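Local coordinates for endonuclease III (Geobacillus stearothermophilus, PDB 1ORN), which acts as a DNA glycosylase of base excision repair, carries a [4Fe-4S] cluster and is trapped here in a covalent complex with DNA, at residues Gln78-Ile83 and Asn88-Ile93; Val40-Gln45 and Lys53-Leu58; Leu152-Trp157 and Lys166-Ile171. One frame throughout, in Å; residues are numbered along the deposited sequence.

All three contacts are mainly van der Waals and mostly buried, without direct hydrogen bonds between their segments. Interactions 1 and 2, with centres about 9 Å apart, form one neighbourhood on helices 33-43, 48-61 and 86-103: Lys89 of interaction 1 bonds to the carbonyls of Leu42 and Ala44 of interaction 2. Both share DG6 of chain A, held by the 3-10 turn and helix 86-103 in the first and by the loop at Gln45 in the second. Interaction 3 lies across the chain's centre, about 34 Å from interaction 1 between centres, and is closer to the surface at partly exposed Thr167. It adjoins the iron-sulfur cluster instead of DNA and packs on helices 7-20 and 177-191.

Interaction 1 (Gln78-Ile83 and Asn88-Ile93); sequences QDIRSI and NKARNI. With nucleotides of chain A.
Ile80, the first residue to leave the helical path after helix 73-79, sends its CD1 over the backbone of helix 86-103. This methyl lies 3.6 Å from Ala90 N and 3.9 Å from Ala90 CB, with Lys89 CB and Ile93 CD1 a little farther off. With CG1 held between the backbone N and the carbonyl carbon (chi1 66°), the extended branch delivers CD1 to Ala90. Leu58 and Leu42 from the neighbouring helices also pack on Ile80. Next, Arg81 runs out extended along the DNA: one face of its guanidinium lies over C5' of DT7 of chain A, while OP1 of DG8 of chain A stands in the plane at its edge, 3.9 Å from NH1, a loose electrostatic approach. A leucine in its place would probably weaken the attraction to that OP1 and leave DT7 C5' without its flat cover. Ser82 follows, its OG hydrogen-bonded to OP1 of the same DG8 at 3.0 Å. Ile83 closes the 3-10 turn. Its CG2 touches Lys89 NZ at 3.6 Å, the two side chains meeting at about a right angle, and its carbonyl O accepts N2 of DG6 of chain A at 3.0 Å. A water lies within hydrogen-bonding distance of this O and accepts from Lys89 NZ, the end of an extended chain that also bonds to the carbonyls of Leu42 and Ala44, so the buried ammonium is well supplied with acceptors. Across the turn, Asn88 N donates to OP1 of DG6 at 2.9 Å, a backbone amide gripping a phosphate. The 3-10 turn after helix 73-79 and the first turn of helix 86-103 together form part of the DNA-binding surface of this HhH-GPD glycosylase.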
loop_
_atom_site.group_PDB
_atom_site.type_symbol
_atom_site.label_atom_id
_atom_site.label_comp_id
_atom_site.label_asym_id
_atom_site.label_seq_id
_atom_site.Cartn_x
_atom_site.Cartn_y
_atom_site.Cartn_z
ATOM N N GLN C 78 -17.311 -14.881 -7.252
ATOM C CA GLN C 78 -17.486 -15.734 -6.084
ATOM C C GLN C 78 -16.155 -16.115 -5.448
ATOM O O GLN C 78 -16.039 -16.174 -4.222
ATOM C CB GLN C 78 -18.262 -17.002 -6.458
ATOM C CG GLN C 78 -19.745 -16.762 -6.690
ATOM C CD GLN C 78 -20.390 -15.999 -5.544
ATOM O OE1 GLN C 78 -20.310 -16.412 -4.384
ATOM N NE2 GLN C 78 -21.029 -14.877 -5.863
ATOM N N ASP C 79 -15.151 -16.361 -6.282
ATOM C CA ASP C 79 -13.830 -16.742 -5.796
ATOM C C ASP C 79 -13.166 -15.675 -4.922
ATOM O O ASP C 79 -12.338 -16.002 -4.073
ATOM C CB ASP C 79 -12.922 -17.090 -6.979
ATOM C CG ASP C 79 -13.225 -18.460 -7.560
ATOM O OD1 ASP C 79 -12.762 -18.754 -8.682
ATOM O OD2 ASP C 79 -13.919 -19.249 -6.884
ATOM N N ILE C 80 -13.528 -14.409 -5.129
ATOM C CA ILE C 80 -12.954 -13.309 -4.347
ATOM C C ILE C 80 -14.018 -12.547 -3.562
ATOM O O ILE C 80 -13.765 -11.453 -3.061
ATOM C CB ILE C 80 -12.221 -12.282 -5.249
ATOM C CG1 ILE C 80 -13.224 -11.570 -6.161
ATOM C CG2 ILE C 80 -11.145 -12.974 -6.063
ATOM C CD1 ILE C 80 -12.625 -10.431 -6.972
ATOM N N ARG C 81 -15.205 -13.131 -3.446
ATOM C CA ARG C 81 -16.306 -12.482 -2.738
ATOM C C ARG C 81 -15.977 -11.963 -1.337
ATOM O O ARG C 81 -16.429 -10.885 -0.956
ATOM C CB ARG C 81 -17.507 -13.431 -2.653
ATOM C CG ARG C 81 -18.700 -12.845 -1.917
ATOM C CD ARG C 81 -19.883 -13.808 -1.892
ATOM N NE ARG C 81 -20.989 -13.274 -1.100
ATOM C CZ ARG C 81 -20.956 -13.114 0.221
ATOM N NH1 ARG C 81 -19.870 -13.450 0.906
ATOM N NH2 ARG C 81 -22.004 -12.608 0.858
ATOM N N SER C 82 -15.192 -12.720 -0.575
ATOM C CA SER C 82 -14.842 -12.335 0.790
ATOM C C SER C 82 -13.971 -11.087 0.921
ATOM O O SER C 82 -13.788 -10.570 2.023
ATOM C CB SER C 82 -14.161 -13.503 1.510
ATOM O OG SER C 82 -15.085 -14.555 1.735
ATOM N N ILE C 83 -13.433 -10.611 -0.196
ATOM C CA ILE C 83 -12.588 -9.420 -0.198
ATOM C C ILE C 83 -13.445 -8.153 -0.098
ATOM O O ILE C 83 -13.030 -7.144 0.483
ATOM C CB ILE C 83 -11.752 -9.340 -1.513
ATOM C CG1 ILE C 83 -10.780 -10.523 -1.603
ATOM C CG2 ILE C 83 -10.997 -8.017 -1.581
ATOM C CD1 ILE C 83 -9.682 -10.510 -0.567
ATOM N N ASN C 88 -16.568 -5.020 -8.796
ATOM C CA ASN C 88 -15.660 -4.150 -9.527
ATOM C C ASN C 88 -14.268 -4.765 -9.642
ATOM O O ASN C 88 -13.638 -4.686 -10.694
ATOM C CB ASN C 88 -15.576 -2.773 -8.862
ATOM C CG ASN C 88 -16.861 -1.964 -9.026
ATOM O OD1 ASN C 88 -17.525 -2.043 -10.059
ATOM N ND2 ASN C 88 -17.204 -1.175 -8.015
ATOM N N LYS C 89 -13.788 -5.392 -8.575
ATOM C CA LYS C 89 -12.459 -5.995 -8.620
ATOM C C LYS C 89 -12.375 -7.154 -9.611
ATOM O O LYS C 89 -11.427 -7.231 -10.395
ATOM C CB LYS C 89 -12.022 -6.421 -7.212
ATOM C CG LYS C 89 -11.677 -5.214 -6.339
ATOM C CD LYS C 89 -11.338 -5.574 -4.900
ATOM C CE LYS C 89 -10.860 -4.336 -4.151
ATOM N NZ LYS C 89 -10.546 -4.617 -2.721
ATOM N N ALA C 90 -13.371 -8.039 -9.602
ATOM C CA ALA C 90 -13.374 -9.161 -10.536
ATOM C C ALA C 90 -13.373 -8.638 -11.971
ATOM O O ALA C 90 -12.625 -9.134 -12.819
ATOM C CB ALA C 90 -14.594 -10.057 -10.293
ATOM N N ARG C 91 -14.194 -7.626 -12.249
ATOM C CA ARG C 91 -14.250 -7.064 -13.593
ATOM C C ARG C 91 -12.919 -6.419 -13.962
ATOM O O ARG C 91 -12.417 -6.612 -15.072
ATOM C CB ARG C 91 -15.389 -6.039 -13.707
ATOM N N ASN C 92 -12.338 -5.665 -13.031
ATOM C CA ASN C 92 -11.048 -5.016 -13.279
ATOM C C ASN C 92 -9.942 -6.050 -13.508
ATOM O O ASN C 92 -9.097 -5.878 -14.386
ATOM C CB ASN C 92 -10.666 -4.116 -12.099
ATOM C CG ASN C 92 -11.444 -2.812 -12.074
ATOM O OD1 ASN C 92 -11.512 -2.135 -11.040
ATOM N ND2 ASN C 92 -12.019 -2.440 -13.213
ATOM N N ILE C 93 -9.949 -7.126 -12.729
ATOM C CA ILE C 93 -8.930 -8.158 -12.890
ATOM C C ILE C 93 -8.988 -8.799 -14.281
ATOM O O ILE C 93 -7.958 -8.978 -14.924
ATOM C CB ILE C 93 -9.056 -9.234 -11.783
ATOM C CG1 ILE C 93 -8.625 -8.622 -10.445
ATOM C CG2 ILE C 93 -8.184 -10.448 -12.101
ATOM C CD1 ILE C 93 -8.946 -9.479 -9.228
ATOM P P DT A 7 -21.408 -7.499 0.584
ATOM O OP1 DT A 7 -22.098 -7.975 -0.643
ATOM O OP2 DT A 7 -22.191 -6.841 1.662
ATOM O "O5'" DT A 7 -20.598 -8.713 1.216
ATOM C "C5'" DT A 7 -19.564 -9.346 0.469
ATOM C "C4'" DT A 7 -18.334 -9.551 1.324
ATOM O "O4'" DT A 7 -17.691 -8.286 1.626
ATOM C "C3'" DT A 7 -18.572 -10.245 2.666
ATOM O "O3'" DT A 7 -17.599 -11.277 2.835
ATOM C "C2'" DT A 7 -18.375 -9.136 3.688
ATOM C "C1'" DT A 7 -17.358 -8.235 3.003
ATOM N N1 DT A 7 -17.379 -6.815 3.430
ATOM C C2 DT A 7 -16.195 -6.239 3.858
ATOM O O2 DT A 7 -15.138 -6.845 3.914
ATOM N N3 DT A 7 -16.299 -4.915 4.221
ATOM C C4 DT A 7 -17.435 -4.129 4.198
ATOM O O4 DT A 7 -17.371 -2.949 4.537
ATOM C C5 DT A 7 -18.639 -4.799 3.756
ATOM C C7 DT A 7 -19.923 -4.035 3.721
ATOM C C6 DT A 7 -18.551 -6.089 3.396
ATOM P P DG A 8 -17.699 -12.274 4.090
ATOM O OP1 DG A 8 -17.130 -13.579 3.670
ATOM O OP2 DG A 8 -19.075 -12.215 4.641
ATOM O "O5'" DG A 8 -16.696 -11.617 5.135
ATOM C "C5'" DG A 8 -15.324 -11.455 4.791
ATOM C "C4'" DG A 8 -14.545 -10.924 5.969
ATOM O "O4'" DG A 8 -14.692 -9.490 6.080
ATOM C "C3'" DG A 8 -14.955 -11.509 7.319
ATOM O "O3'" DG A 8 -13.784 -11.837 8.057
ATOM C "C2'" DG A 8 -15.727 -10.377 7.979
ATOM C "C1'" DG A 8 -15.059 -9.140 7.404
ATOM N N9 DG A 8 -15.909 -7.954 7.329
ATOM C C8 DG A 8 -17.227 -7.900 6.946
ATOM N N7 DG A 8 -17.718 -6.690 6.965
ATOM C C5 DG A 8 -16.661 -5.895 7.389
ATOM C C6 DG A 8 -16.590 -4.490 7.600
ATOM O O6 DG A 8 -17.474 -3.640 7.448
ATOM N N1 DG A 8 -15.326 -4.102 8.030
ATOM C C2 DG A 8 -14.265 -4.949 8.232
ATOM N N2 DG A 8 -13.124 -4.378 8.647
ATOM N N3 DG A 8 -14.318 -6.259 8.040
ATOM C C4 DG A 8 -15.537 -6.661 7.622
ATOM P P DG A 6 -19.198 -4.043 -5.480
ATOM O OP1 DG A 6 -18.149 -4.634 -6.360
ATOM O OP2 DG A 6 -20.630 -4.177 -5.853
ATOM O "O5'" DG A 6 -18.997 -4.635 -4.017
ATOM C "C5'" DG A 6 -20.033 -4.582 -3.034
ATOM C "C4'" DG A 6 -19.548 -5.230 -1.758
ATOM O "O4'" DG A 6 -18.397 -4.511 -1.248
ATOM C "C3'" DG A 6 -20.532 -5.308 -0.590
ATOM O "O3'" DG A 6 -20.231 -6.505 0.130
ATOM C "C2'" DG A 6 -20.110 -4.136 0.281
ATOM C "C1'" DG A 6 -18.602 -4.222 0.125
ATOM N N9 DG A 6 -17.843 -3.019 0.454
ATOM C C8 DG A 6 -18.262 -1.716 0.351
ATOM N N7 DG A 6 -17.346 -0.854 0.705
ATOM C C5 DG A 6 -16.257 -1.637 1.066
ATOM C C6 DG A 6 -14.969 -1.260 1.527
ATOM O O6 DG A 6 -14.521 -0.124 1.708
ATOM N N1 DG A 6 -14.170 -2.372 1.782
ATOM C C2 DG A 6 -14.561 -3.682 1.613
ATOM N N2 DG A 6 -13.646 -4.627 1.926
ATOM N N3 DG A 6 -15.756 -4.044 1.176
ATOM C C4 DG A 6 -16.549 -2.976 0.923
HETATM O O HOH W 1 -12.318 -4.606 -0.733
#

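Interaction 2 (Val40-Gln45 and Lys53-Leu58); sequences VVLSAQ and KVTKRL. With nucleotides of chain B; nucleotides of chain A.
Leu42 makes this contact with a single methyl: its CD1 lies 4.0 Å from Thr55 CG2 and 4.1 Å from Leu58 CD2. The two leucines reach for each other tip to tip, whereas Leu42 and Thr55 slide past in opposite directions. With Thr55 OG1 between the backbone N and the carbonyl carbon (chi1 64°) and bonded to Val51 O, CG2 is the branch that faces Leu42. Ile93 of helix 86-103 also packs on Leu42. Beyond the end of helix 33-43 the chain turns polar. Gln45, with positive phi, points its carbonyl O at DG6 of chain A, accepting N1 at 2.8 Å and N2 at 2.9 Å; this base is probably the estranged guanine. The Gln45 side chain, bent at chi2, packs over one face of the DG8 base of chain B, CD 3.7 Å from C5, and NE2 donates a nearly straight bond (163°) to the sugar O4' at 3.1 Å. Gln45 N binds OP2 of the same nucleotide. The chemistry therefore divides along one segment: apolar tips join helices 33-43 and 48-61 without directional bonds, while the loop binds DNA through directed bonds, of which the N1 and N2 pair on Gln45 O is consistent with recognition of a guanine.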
loop_
_atom_site.group_PDB
_atom_site.type_symbol
_atom_site.label_atom_id
_atom_site.label_comp_id
_atom_site.label_asym_id
_atom_site.label_seq_id
_atom_site.Cartn_x
_atom_site.Cartn_y
_atom_site.Cartn_z
ATOM N N VAL C 40 -2.272 -6.855 -4.553
ATOM C CA VAL C 40 -2.348 -5.445 -4.197
ATOM C C VAL C 40 -3.655 -4.835 -4.702
ATOM O O VAL C 40 -4.251 -4.007 -4.024
ATOM C CB VAL C 40 -1.133 -4.667 -4.748
ATOM C CG1 VAL C 40 -1.230 -3.186 -4.374
ATOM C CG2 VAL C 40 0.148 -5.246 -4.148
ATOM N N VAL C 41 -4.105 -5.265 -5.874
ATOM C CA VAL C 41 -5.371 -4.752 -6.411
ATOM C C VAL C 41 -6.496 -5.139 -5.445
ATOM O O VAL C 41 -7.372 -4.326 -5.130
ATOM C CB VAL C 41 -5.675 -5.339 -7.814
ATOM C CG1 VAL C 41 -7.140 -5.079 -8.199
ATOM C CG2 VAL C 41 -4.758 -4.683 -8.849
ATOM N N LEU C 42 -6.455 -6.378 -4.967
ATOM C CA LEU C 42 -7.467 -6.869 -4.031
ATOM C C LEU C 42 -7.357 -6.170 -2.669
ATOM O O LEU C 42 -8.355 -6.025 -1.954
ATOM C CB LEU C 42 -7.323 -8.391 -3.837
ATOM C CG LEU C 42 -7.631 -9.313 -5.026
ATOM C CD1 LEU C 42 -7.394 -10.762 -4.620
ATOM C CD2 LEU C 42 -9.084 -9.121 -5.470
ATOM N N SER C 43 -6.143 -5.740 -2.329
ATOM C CA SER C 43 -5.837 -5.076 -1.061
ATOM C C SER C 43 -6.506 -3.723 -0.822
ATOM O O SER C 43 -6.600 -3.269 0.320
ATOM C CB SER C 43 -4.313 -4.913 -0.934
ATOM O OG SER C 43 -3.952 -4.225 0.249
ATOM N N ALA C 44 -6.960 -3.067 -1.885
ATOM C CA ALA C 44 -7.589 -1.760 -1.723
ATOM C C ALA C 44 -8.819 -1.837 -0.815
ATOM O O ALA C 44 -9.768 -2.554 -1.113
ATOM C CB ALA C 44 -7.985 -1.192 -3.088
ATOM N N GLN C 45 -8.793 -1.090 0.286
ATOM C CA GLN C 45 -9.915 -1.069 1.232
ATOM C C GLN C 45 -10.233 -2.441 1.827
ATOM O O GLN C 45 -11.400 -2.755 2.085
ATOM C CB GLN C 45 -11.171 -0.513 0.548
ATOM C CG GLN C 45 -10.954 0.806 -0.169
ATOM C CD GLN C 45 -10.391 1.882 0.732
ATOM O OE1 GLN C 45 -10.944 2.176 1.797
ATOM N NE2 GLN C 45 -9.279 2.488 0.307
ATOM N N LYS C 53 -5.793 -14.830 3.070
ATOM C CA LYS C 53 -6.627 -16.018 3.228
ATOM C C LYS C 53 -7.276 -16.361 1.888
ATOM O O LYS C 53 -7.361 -17.532 1.511
ATOM C CB LYS C 53 -7.707 -15.784 4.288
ATOM C CG LYS C 53 -8.840 -14.870 3.850
ATOM N N VAL C 54 -7.723 -15.334 1.166
ATOM C CA VAL C 54 -8.359 -15.528 -0.134
ATOM C C VAL C 54 -7.384 -15.957 -1.229
ATOM O O VAL C 54 -7.642 -16.923 -1.950
ATOM C CB VAL C 54 -9.096 -14.244 -0.589
ATOM C CG1 VAL C 54 -9.588 -14.392 -2.020
ATOM C CG2 VAL C 54 -10.270 -13.973 0.339
ATOM N N THR C 55 -6.262 -15.255 -1.362
ATOM C CA THR C 55 -5.308 -15.611 -2.404
ATOM C C THR C 55 -4.681 -16.978 -2.163
ATOM O O THR C 55 -4.169 -17.601 -3.092
ATOM C CB THR C 55 -4.197 -14.546 -2.568
ATOM O OG1 THR C 55 -3.401 -14.466 -1.379
ATOM C CG2 THR C 55 -4.819 -13.192 -2.849
ATOM N N LYS C 56 -4.728 -17.448 -0.920
ATOM C CA LYS C 56 -4.180 -18.760 -0.599
ATOM C C LYS C 56 -4.732 -19.755 -1.618
ATOM O O LYS C 56 -3.977 -20.487 -2.264
ATOM C CB LYS C 56 -4.592 -19.175 0.817
ATOM C CG LYS C 56 -4.051 -20.528 1.255
ATOM N N ARG C 57 -6.051 -19.767 -1.775
ATOM C CA ARG C 57 -6.690 -20.665 -2.728
ATOM C C ARG C 57 -6.776 -20.073 -4.138
ATOM O O ARG C 57 -6.693 -20.803 -5.127
ATOM C CB ARG C 57 -8.092 -21.047 -2.242
ATOM C CG ARG C 57 -8.971 -19.876 -1.859
ATOM C CD ARG C 57 -10.394 -20.342 -1.565
ATOM N NE ARG C 57 -11.227 -19.275 -1.018
ATOM C CZ ARG C 57 -11.054 -18.736 0.186
ATOM N NH1 ARG C 57 -11.861 -17.768 0.606
ATOM N NH2 ARG C 57 -10.078 -19.170 0.974
ATOM N N LEU C 58 -6.936 -18.755 -4.236
ATOM C CA LEU C 58 -7.038 -18.112 -5.539
ATOM C C LEU C 58 -5.810 -18.370 -6.399
ATOM O O LEU C 58 -5.929 -18.654 -7.589
ATOM C CB LEU C 58 -7.216 -16.599 -5.384
ATOM C CG LEU C 58 -7.586 -15.865 -6.679
ATOM C CD1 LEU C 58 -9.075 -16.039 -6.937
ATOM C CD2 LEU C 58 -7.233 -14.384 -6.567
ATOM P P DG B 8 -5.991 1.365 1.578
ATOM O OP1 DG B 8 -5.857 2.761 2.059
ATOM O OP2 DG B 8 -7.005 0.466 2.208
ATOM O "O5'" DG B 8 -6.283 1.382 0.015
ATOM C "C5'" DG B 8 -5.708 2.375 -0.833
ATOM C "C4'" DG B 8 -6.187 2.156 -2.247
ATOM O "O4'" DG B 8 -7.633 2.166 -2.274
ATOM C "C3'" DG B 8 -5.732 3.150 -3.311
ATOM O "O3'" DG B 8 -5.476 2.374 -4.481
ATOM C "C2'" DG B 8 -6.937 4.069 -3.472
ATOM C "C1'" DG B 8 -8.114 3.148 -3.182
ATOM N N9 DG B 8 -9.264 3.787 -2.549
ATOM C C8 DG B 8 -9.253 4.802 -1.624
ATOM N N7 DG B 8 -10.447 5.116 -1.194
ATOM C C5 DG B 8 -11.298 4.263 -1.885
ATOM C C6 DG B 8 -12.718 4.125 -1.828
ATOM O O6 DG B 8 -13.523 4.727 -1.112
ATOM N N1 DG B 8 -13.172 3.155 -2.715
ATOM C C2 DG B 8 -12.370 2.404 -3.542
ATOM N N2 DG B 8 -12.997 1.523 -4.334
ATOM N N3 DG B 8 -11.046 2.511 -3.590
ATOM C C4 DG B 8 -10.584 3.452 -2.742
ATOM P P DG A 6 -19.198 -4.043 -5.480
ATOM O OP1 DG A 6 -18.149 -4.634 -6.360
ATOM O OP2 DG A 6 -20.630 -4.177 -5.853
ATOM O "O5'" DG A 6 -18.997 -4.635 -4.017
ATOM C "C5'" DG A 6 -20.033 -4.582 -3.034
ATOM C "C4'" DG A 6 -19.548 -5.230 -1.758
ATOM O "O4'" DG A 6 -18.397 -4.511 -1.248
ATOM C "C3'" DG A 6 -20.532 -5.308 -0.590
ATOM O "O3'" DG A 6 -20.231 -6.505 0.130
ATOM C "C2'" DG A 6 -20.110 -4.136 0.281
ATOM C "C1'" DG A 6 -18.602 -4.222 0.125
ATOM N N9 DG A 6 -17.843 -3.019 0.454
ATOM C C8 DG A 6 -18.262 -1.716 0.351
ATOM N N7 DG A 6 -17.346 -0.854 0.705
ATOM C C5 DG A 6 -16.257 -1.637 1.066
ATOM C C6 DG A 6 -14.969 -1.260 1.527
ATOM O O6 DG A 6 -14.521 -0.124 1.708
ATOM N N1 DG A 6 -14.170 -2.372 1.782
ATOM C C2 DG A 6 -14.561 -3.682 1.613
ATOM N N2 DG A 6 -13.646 -4.627 1.926
ATOM N N3 DG A 6 -15.756 -4.044 1.176
ATOM C C4 DG A 6 -16.549 -2.976 0.923
ATOM P P DA B 6 -7.731 2.253 8.717
ATOM O OP1 DA B 6 -6.457 2.417 9.457
ATOM O OP2 DA B 6 -8.170 3.301 7.760
ATOM O "O5'" DA B 6 -7.686 0.846 7.969
ATOM C "C5'" DA B 6 -7.349 -0.338 8.695
ATOM C "C4'" DA B 6 -7.487 -1.563 7.821
ATOM O "O4'" DA B 6 -8.877 -1.809 7.510
ATOM C "C3'" DA B 6 -6.751 -1.507 6.481
ATOM O "O3'" DA B 6 -6.185 -2.789 6.217
ATOM C "C2'" DA B 6 -7.869 -1.245 5.485
ATOM C "C1'" DA B 6 -9.022 -2.010 6.115
ATOM N N9 DA B 6 -10.361 -1.556 5.743
ATOM C C8 DA B 6 -10.800 -0.266 5.579
ATOM N N7 DA B 6 -12.071 -0.175 5.281
ATOM C C5 DA B 6 -12.500 -1.494 5.240
ATOM C C6 DA B 6 -13.755 -2.076 4.982
ATOM N N6 DA B 6 -14.861 -1.371 4.715
ATOM N N1 DA B 6 -13.840 -3.423 5.013
ATOM C C2 DA B 6 -12.736 -4.128 5.286
ATOM N N3 DA B 6 -11.505 -3.699 5.548
ATOM C C4 DA B 6 -11.453 -2.356 5.509
#

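Interaction 3 (Leu152-Trp157 and Lys166-Ile171); sequences LGFCRW and KTLMKI
Phe154 meets Leu168 of helix 161-171 through CD2. From CB, CG lies beside the backbone N (chi1 -78°), and this sets the ring between Leu152 and Leu168. CD1 turns back to Leu152 of its own segment, 3.8 Å from that residue's CB, and CE1 continues along the same leucine, 3.8 Å from its CG. On the other side CD2 approaches Leu168 CD2 at 3.9 Å, obliquely to the ring, and CE2 stands 4.3 Å from the same methyl. CZ, at the tip, is 4.1 Å from Leu152 CD2. Ile10 and Cys13 of helix 7-20 and Met184 of helix 177-191 also pack on Phe154. A second touch is made by its backbone: Phe154 O lies 3.7 Å from Thr167 CG2, a van der Waals approach, while Thr167 OG1 is hydrogen-bonded to Glu163 O within the helix. Gly153, with positive phi, follows the end of helix 143-152. Leu152 itself touches the iron-sulfur cluster, so the phenyl ring links the cluster pocket to helix 161-171 in the all-helical cluster-bearing part of this HhH-GPD glycosylase.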
loop_
_atom_site.group_PDB
_atom_site.type_symbol
_atom_site.label_atom_id
_atom_site.label_comp_id
_atom_site.label_asym_id
_atom_site.label_seq_id
_atom_site.Cartn_x
_atom_site.Cartn_y
_atom_site.Cartn_z
ATOM N N LEU C 152 1.155 13.539 12.635
ATOM C CA LEU C 152 2.468 14.003 13.071
ATOM C C LEU C 152 2.814 15.414 12.597
ATOM O O LEU C 152 3.654 16.090 13.195
ATOM C CB LEU C 152 3.537 13.022 12.591
ATOM C CG LEU C 152 4.422 12.291 13.606
ATOM C CD1 LEU C 152 3.851 12.356 15.023
ATOM C CD2 LEU C 152 4.575 10.856 13.132
ATOM N N GLY C 153 2.175 15.862 11.525
ATOM C CA GLY C 153 2.462 17.191 11.023
ATOM C C GLY C 153 3.481 17.210 9.903
ATOM O O GLY C 153 4.142 18.220 9.676
ATOM N N PHE C 154 3.619 16.088 9.204
ATOM C CA PHE C 154 4.547 15.996 8.087
ATOM C C PHE C 154 4.032 16.912 6.981
ATOM O O PHE C 154 4.807 17.504 6.230
ATOM C CB PHE C 154 4.599 14.559 7.555
ATOM C CG PHE C 154 5.423 13.611 8.390
ATOM C CD1 PHE C 154 5.771 13.916 9.703
ATOM C CD2 PHE C 154 5.828 12.385 7.859
ATOM C CE1 PHE C 154 6.507 13.016 10.475
ATOM C CE2 PHE C 154 6.564 11.476 8.623
ATOM C CZ PHE C 154 6.904 11.793 9.934
ATOM N N CYS C 155 2.710 17.010 6.894
ATOM C CA CYS C 155 2.038 17.827 5.891
ATOM C C CYS C 155 0.752 18.375 6.503
ATOM O O CYS C 155 0.464 18.120 7.671
ATOM C CB CYS C 155 1.695 16.970 4.674
ATOM S SG CYS C 155 0.623 15.575 5.086
ATOM N N ARG C 156 -0.020 19.123 5.719
ATOM C CA ARG C 156 -1.276 19.692 6.214
ATOM C C ARG C 156 -2.421 18.688 6.090
ATOM O O ARG C 156 -2.420 17.844 5.197
ATOM C CB ARG C 156 -1.627 20.977 5.446
ATOM C CG ARG C 156 -0.633 22.118 5.642
ATOM C CD ARG C 156 -1.114 23.399 4.964
ATOM N N TRP C 157 -3.397 18.785 6.989
ATOM C CA TRP C 157 -4.534 17.868 6.978
ATOM C C TRP C 157 -5.334 17.838 5.679
ATOM O O TRP C 157 -5.979 16.835 5.368
ATOM C CB TRP C 157 -5.482 18.169 8.146
ATOM C CG TRP C 157 -5.069 17.499 9.427
ATOM C CD1 TRP C 157 -4.327 18.040 10.441
ATOM C CD2 TRP C 157 -5.326 16.141 9.797
ATOM N NE1 TRP C 157 -4.106 17.098 11.419
ATOM C CE2 TRP C 157 -4.709 15.923 11.048
ATOM C CE3 TRP C 157 -6.018 15.082 9.190
ATOM C CZ2 TRP C 157 -4.764 14.688 11.705
ATOM C CZ3 TRP C 157 -6.071 13.851 9.847
ATOM C CH2 TRP C 157 -5.447 13.669 11.090
ATOM N N LYS C 166 4.891 13.521 -2.456
ATOM C CA LYS C 166 5.942 14.438 -2.868
ATOM C C LYS C 166 6.721 14.981 -1.674
ATOM O O LYS C 166 7.938 15.142 -1.750
ATOM C CB LYS C 166 5.352 15.574 -3.714
ATOM C CG LYS C 166 4.783 15.077 -5.042
ATOM C CD LYS C 166 4.511 16.195 -6.036
ATOM C CE LYS C 166 3.400 17.122 -5.599
ATOM N NZ LYS C 166 3.237 18.243 -6.579
ATOM N N THR C 167 6.029 15.234 -0.567
ATOM C CA THR C 167 6.674 15.743 0.643
ATOM C C THR C 167 7.705 14.741 1.147
ATOM O O THR C 167 8.832 15.104 1.473
ATOM C CB THR C 167 5.646 16.000 1.767
ATOM O OG1 THR C 167 4.738 17.028 1.358
ATOM C CG2 THR C 167 6.347 16.432 3.050
ATOM N N LEU C 168 7.318 13.471 1.199
ATOM C CA LEU C 168 8.221 12.426 1.668
ATOM C C LEU C 168 9.400 12.210 0.720
ATOM O O LEU C 168 10.527 11.991 1.164
ATOM C CB LEU C 168 7.445 11.120 1.850
ATOM C CG LEU C 168 6.404 11.179 2.973
ATOM C CD1 LEU C 168 5.477 9.977 2.896
ATOM C CD2 LEU C 168 7.121 11.233 4.317
ATOM N N MET C 169 9.145 12.272 -0.582
ATOM C CA MET C 169 10.210 12.074 -1.559
ATOM C C MET C 169 11.310 13.126 -1.440
ATOM O O MET C 169 12.477 12.840 -1.702
ATOM C CB MET C 169 9.648 12.072 -2.984
ATOM C CG MET C 169 8.850 10.821 -3.336
ATOM S SD MET C 169 8.612 10.616 -5.118
ATOM C CE MET C 169 7.270 11.765 -5.427
ATOM N N LYS C 170 10.936 14.337 -1.040
ATOM C CA LYS C 170 11.901 15.426 -0.894
ATOM C C LYS C 170 12.667 15.383 0.429
ATOM O O LYS C 170 13.762 15.937 0.537
ATOM C CB LYS C 170 11.195 16.778 -1.010
ATOM C CG LYS C 170 10.523 17.017 -2.345
ATOM C CD LYS C 170 9.700 18.297 -2.314
ATOM C CE LYS C 170 8.905 18.476 -3.598
ATOM N NZ LYS C 170 7.967 19.634 -3.511
ATOM N N ILE C 171 12.093 14.733 1.435
ATOM C CA ILE C 171 12.737 14.652 2.743
ATOM C C ILE C 171 13.582 13.393 2.911
ATOM O O ILE C 171 14.569 13.394 3.650
ATOM C CB ILE C 171 11.688 14.684 3.887
ATOM C CG1 ILE C 171 10.799 15.922 3.757
ATOM C CG2 ILE C 171 12.389 14.671 5.240
ATOM C CD1 ILE C 171 11.553 17.240 3.774
#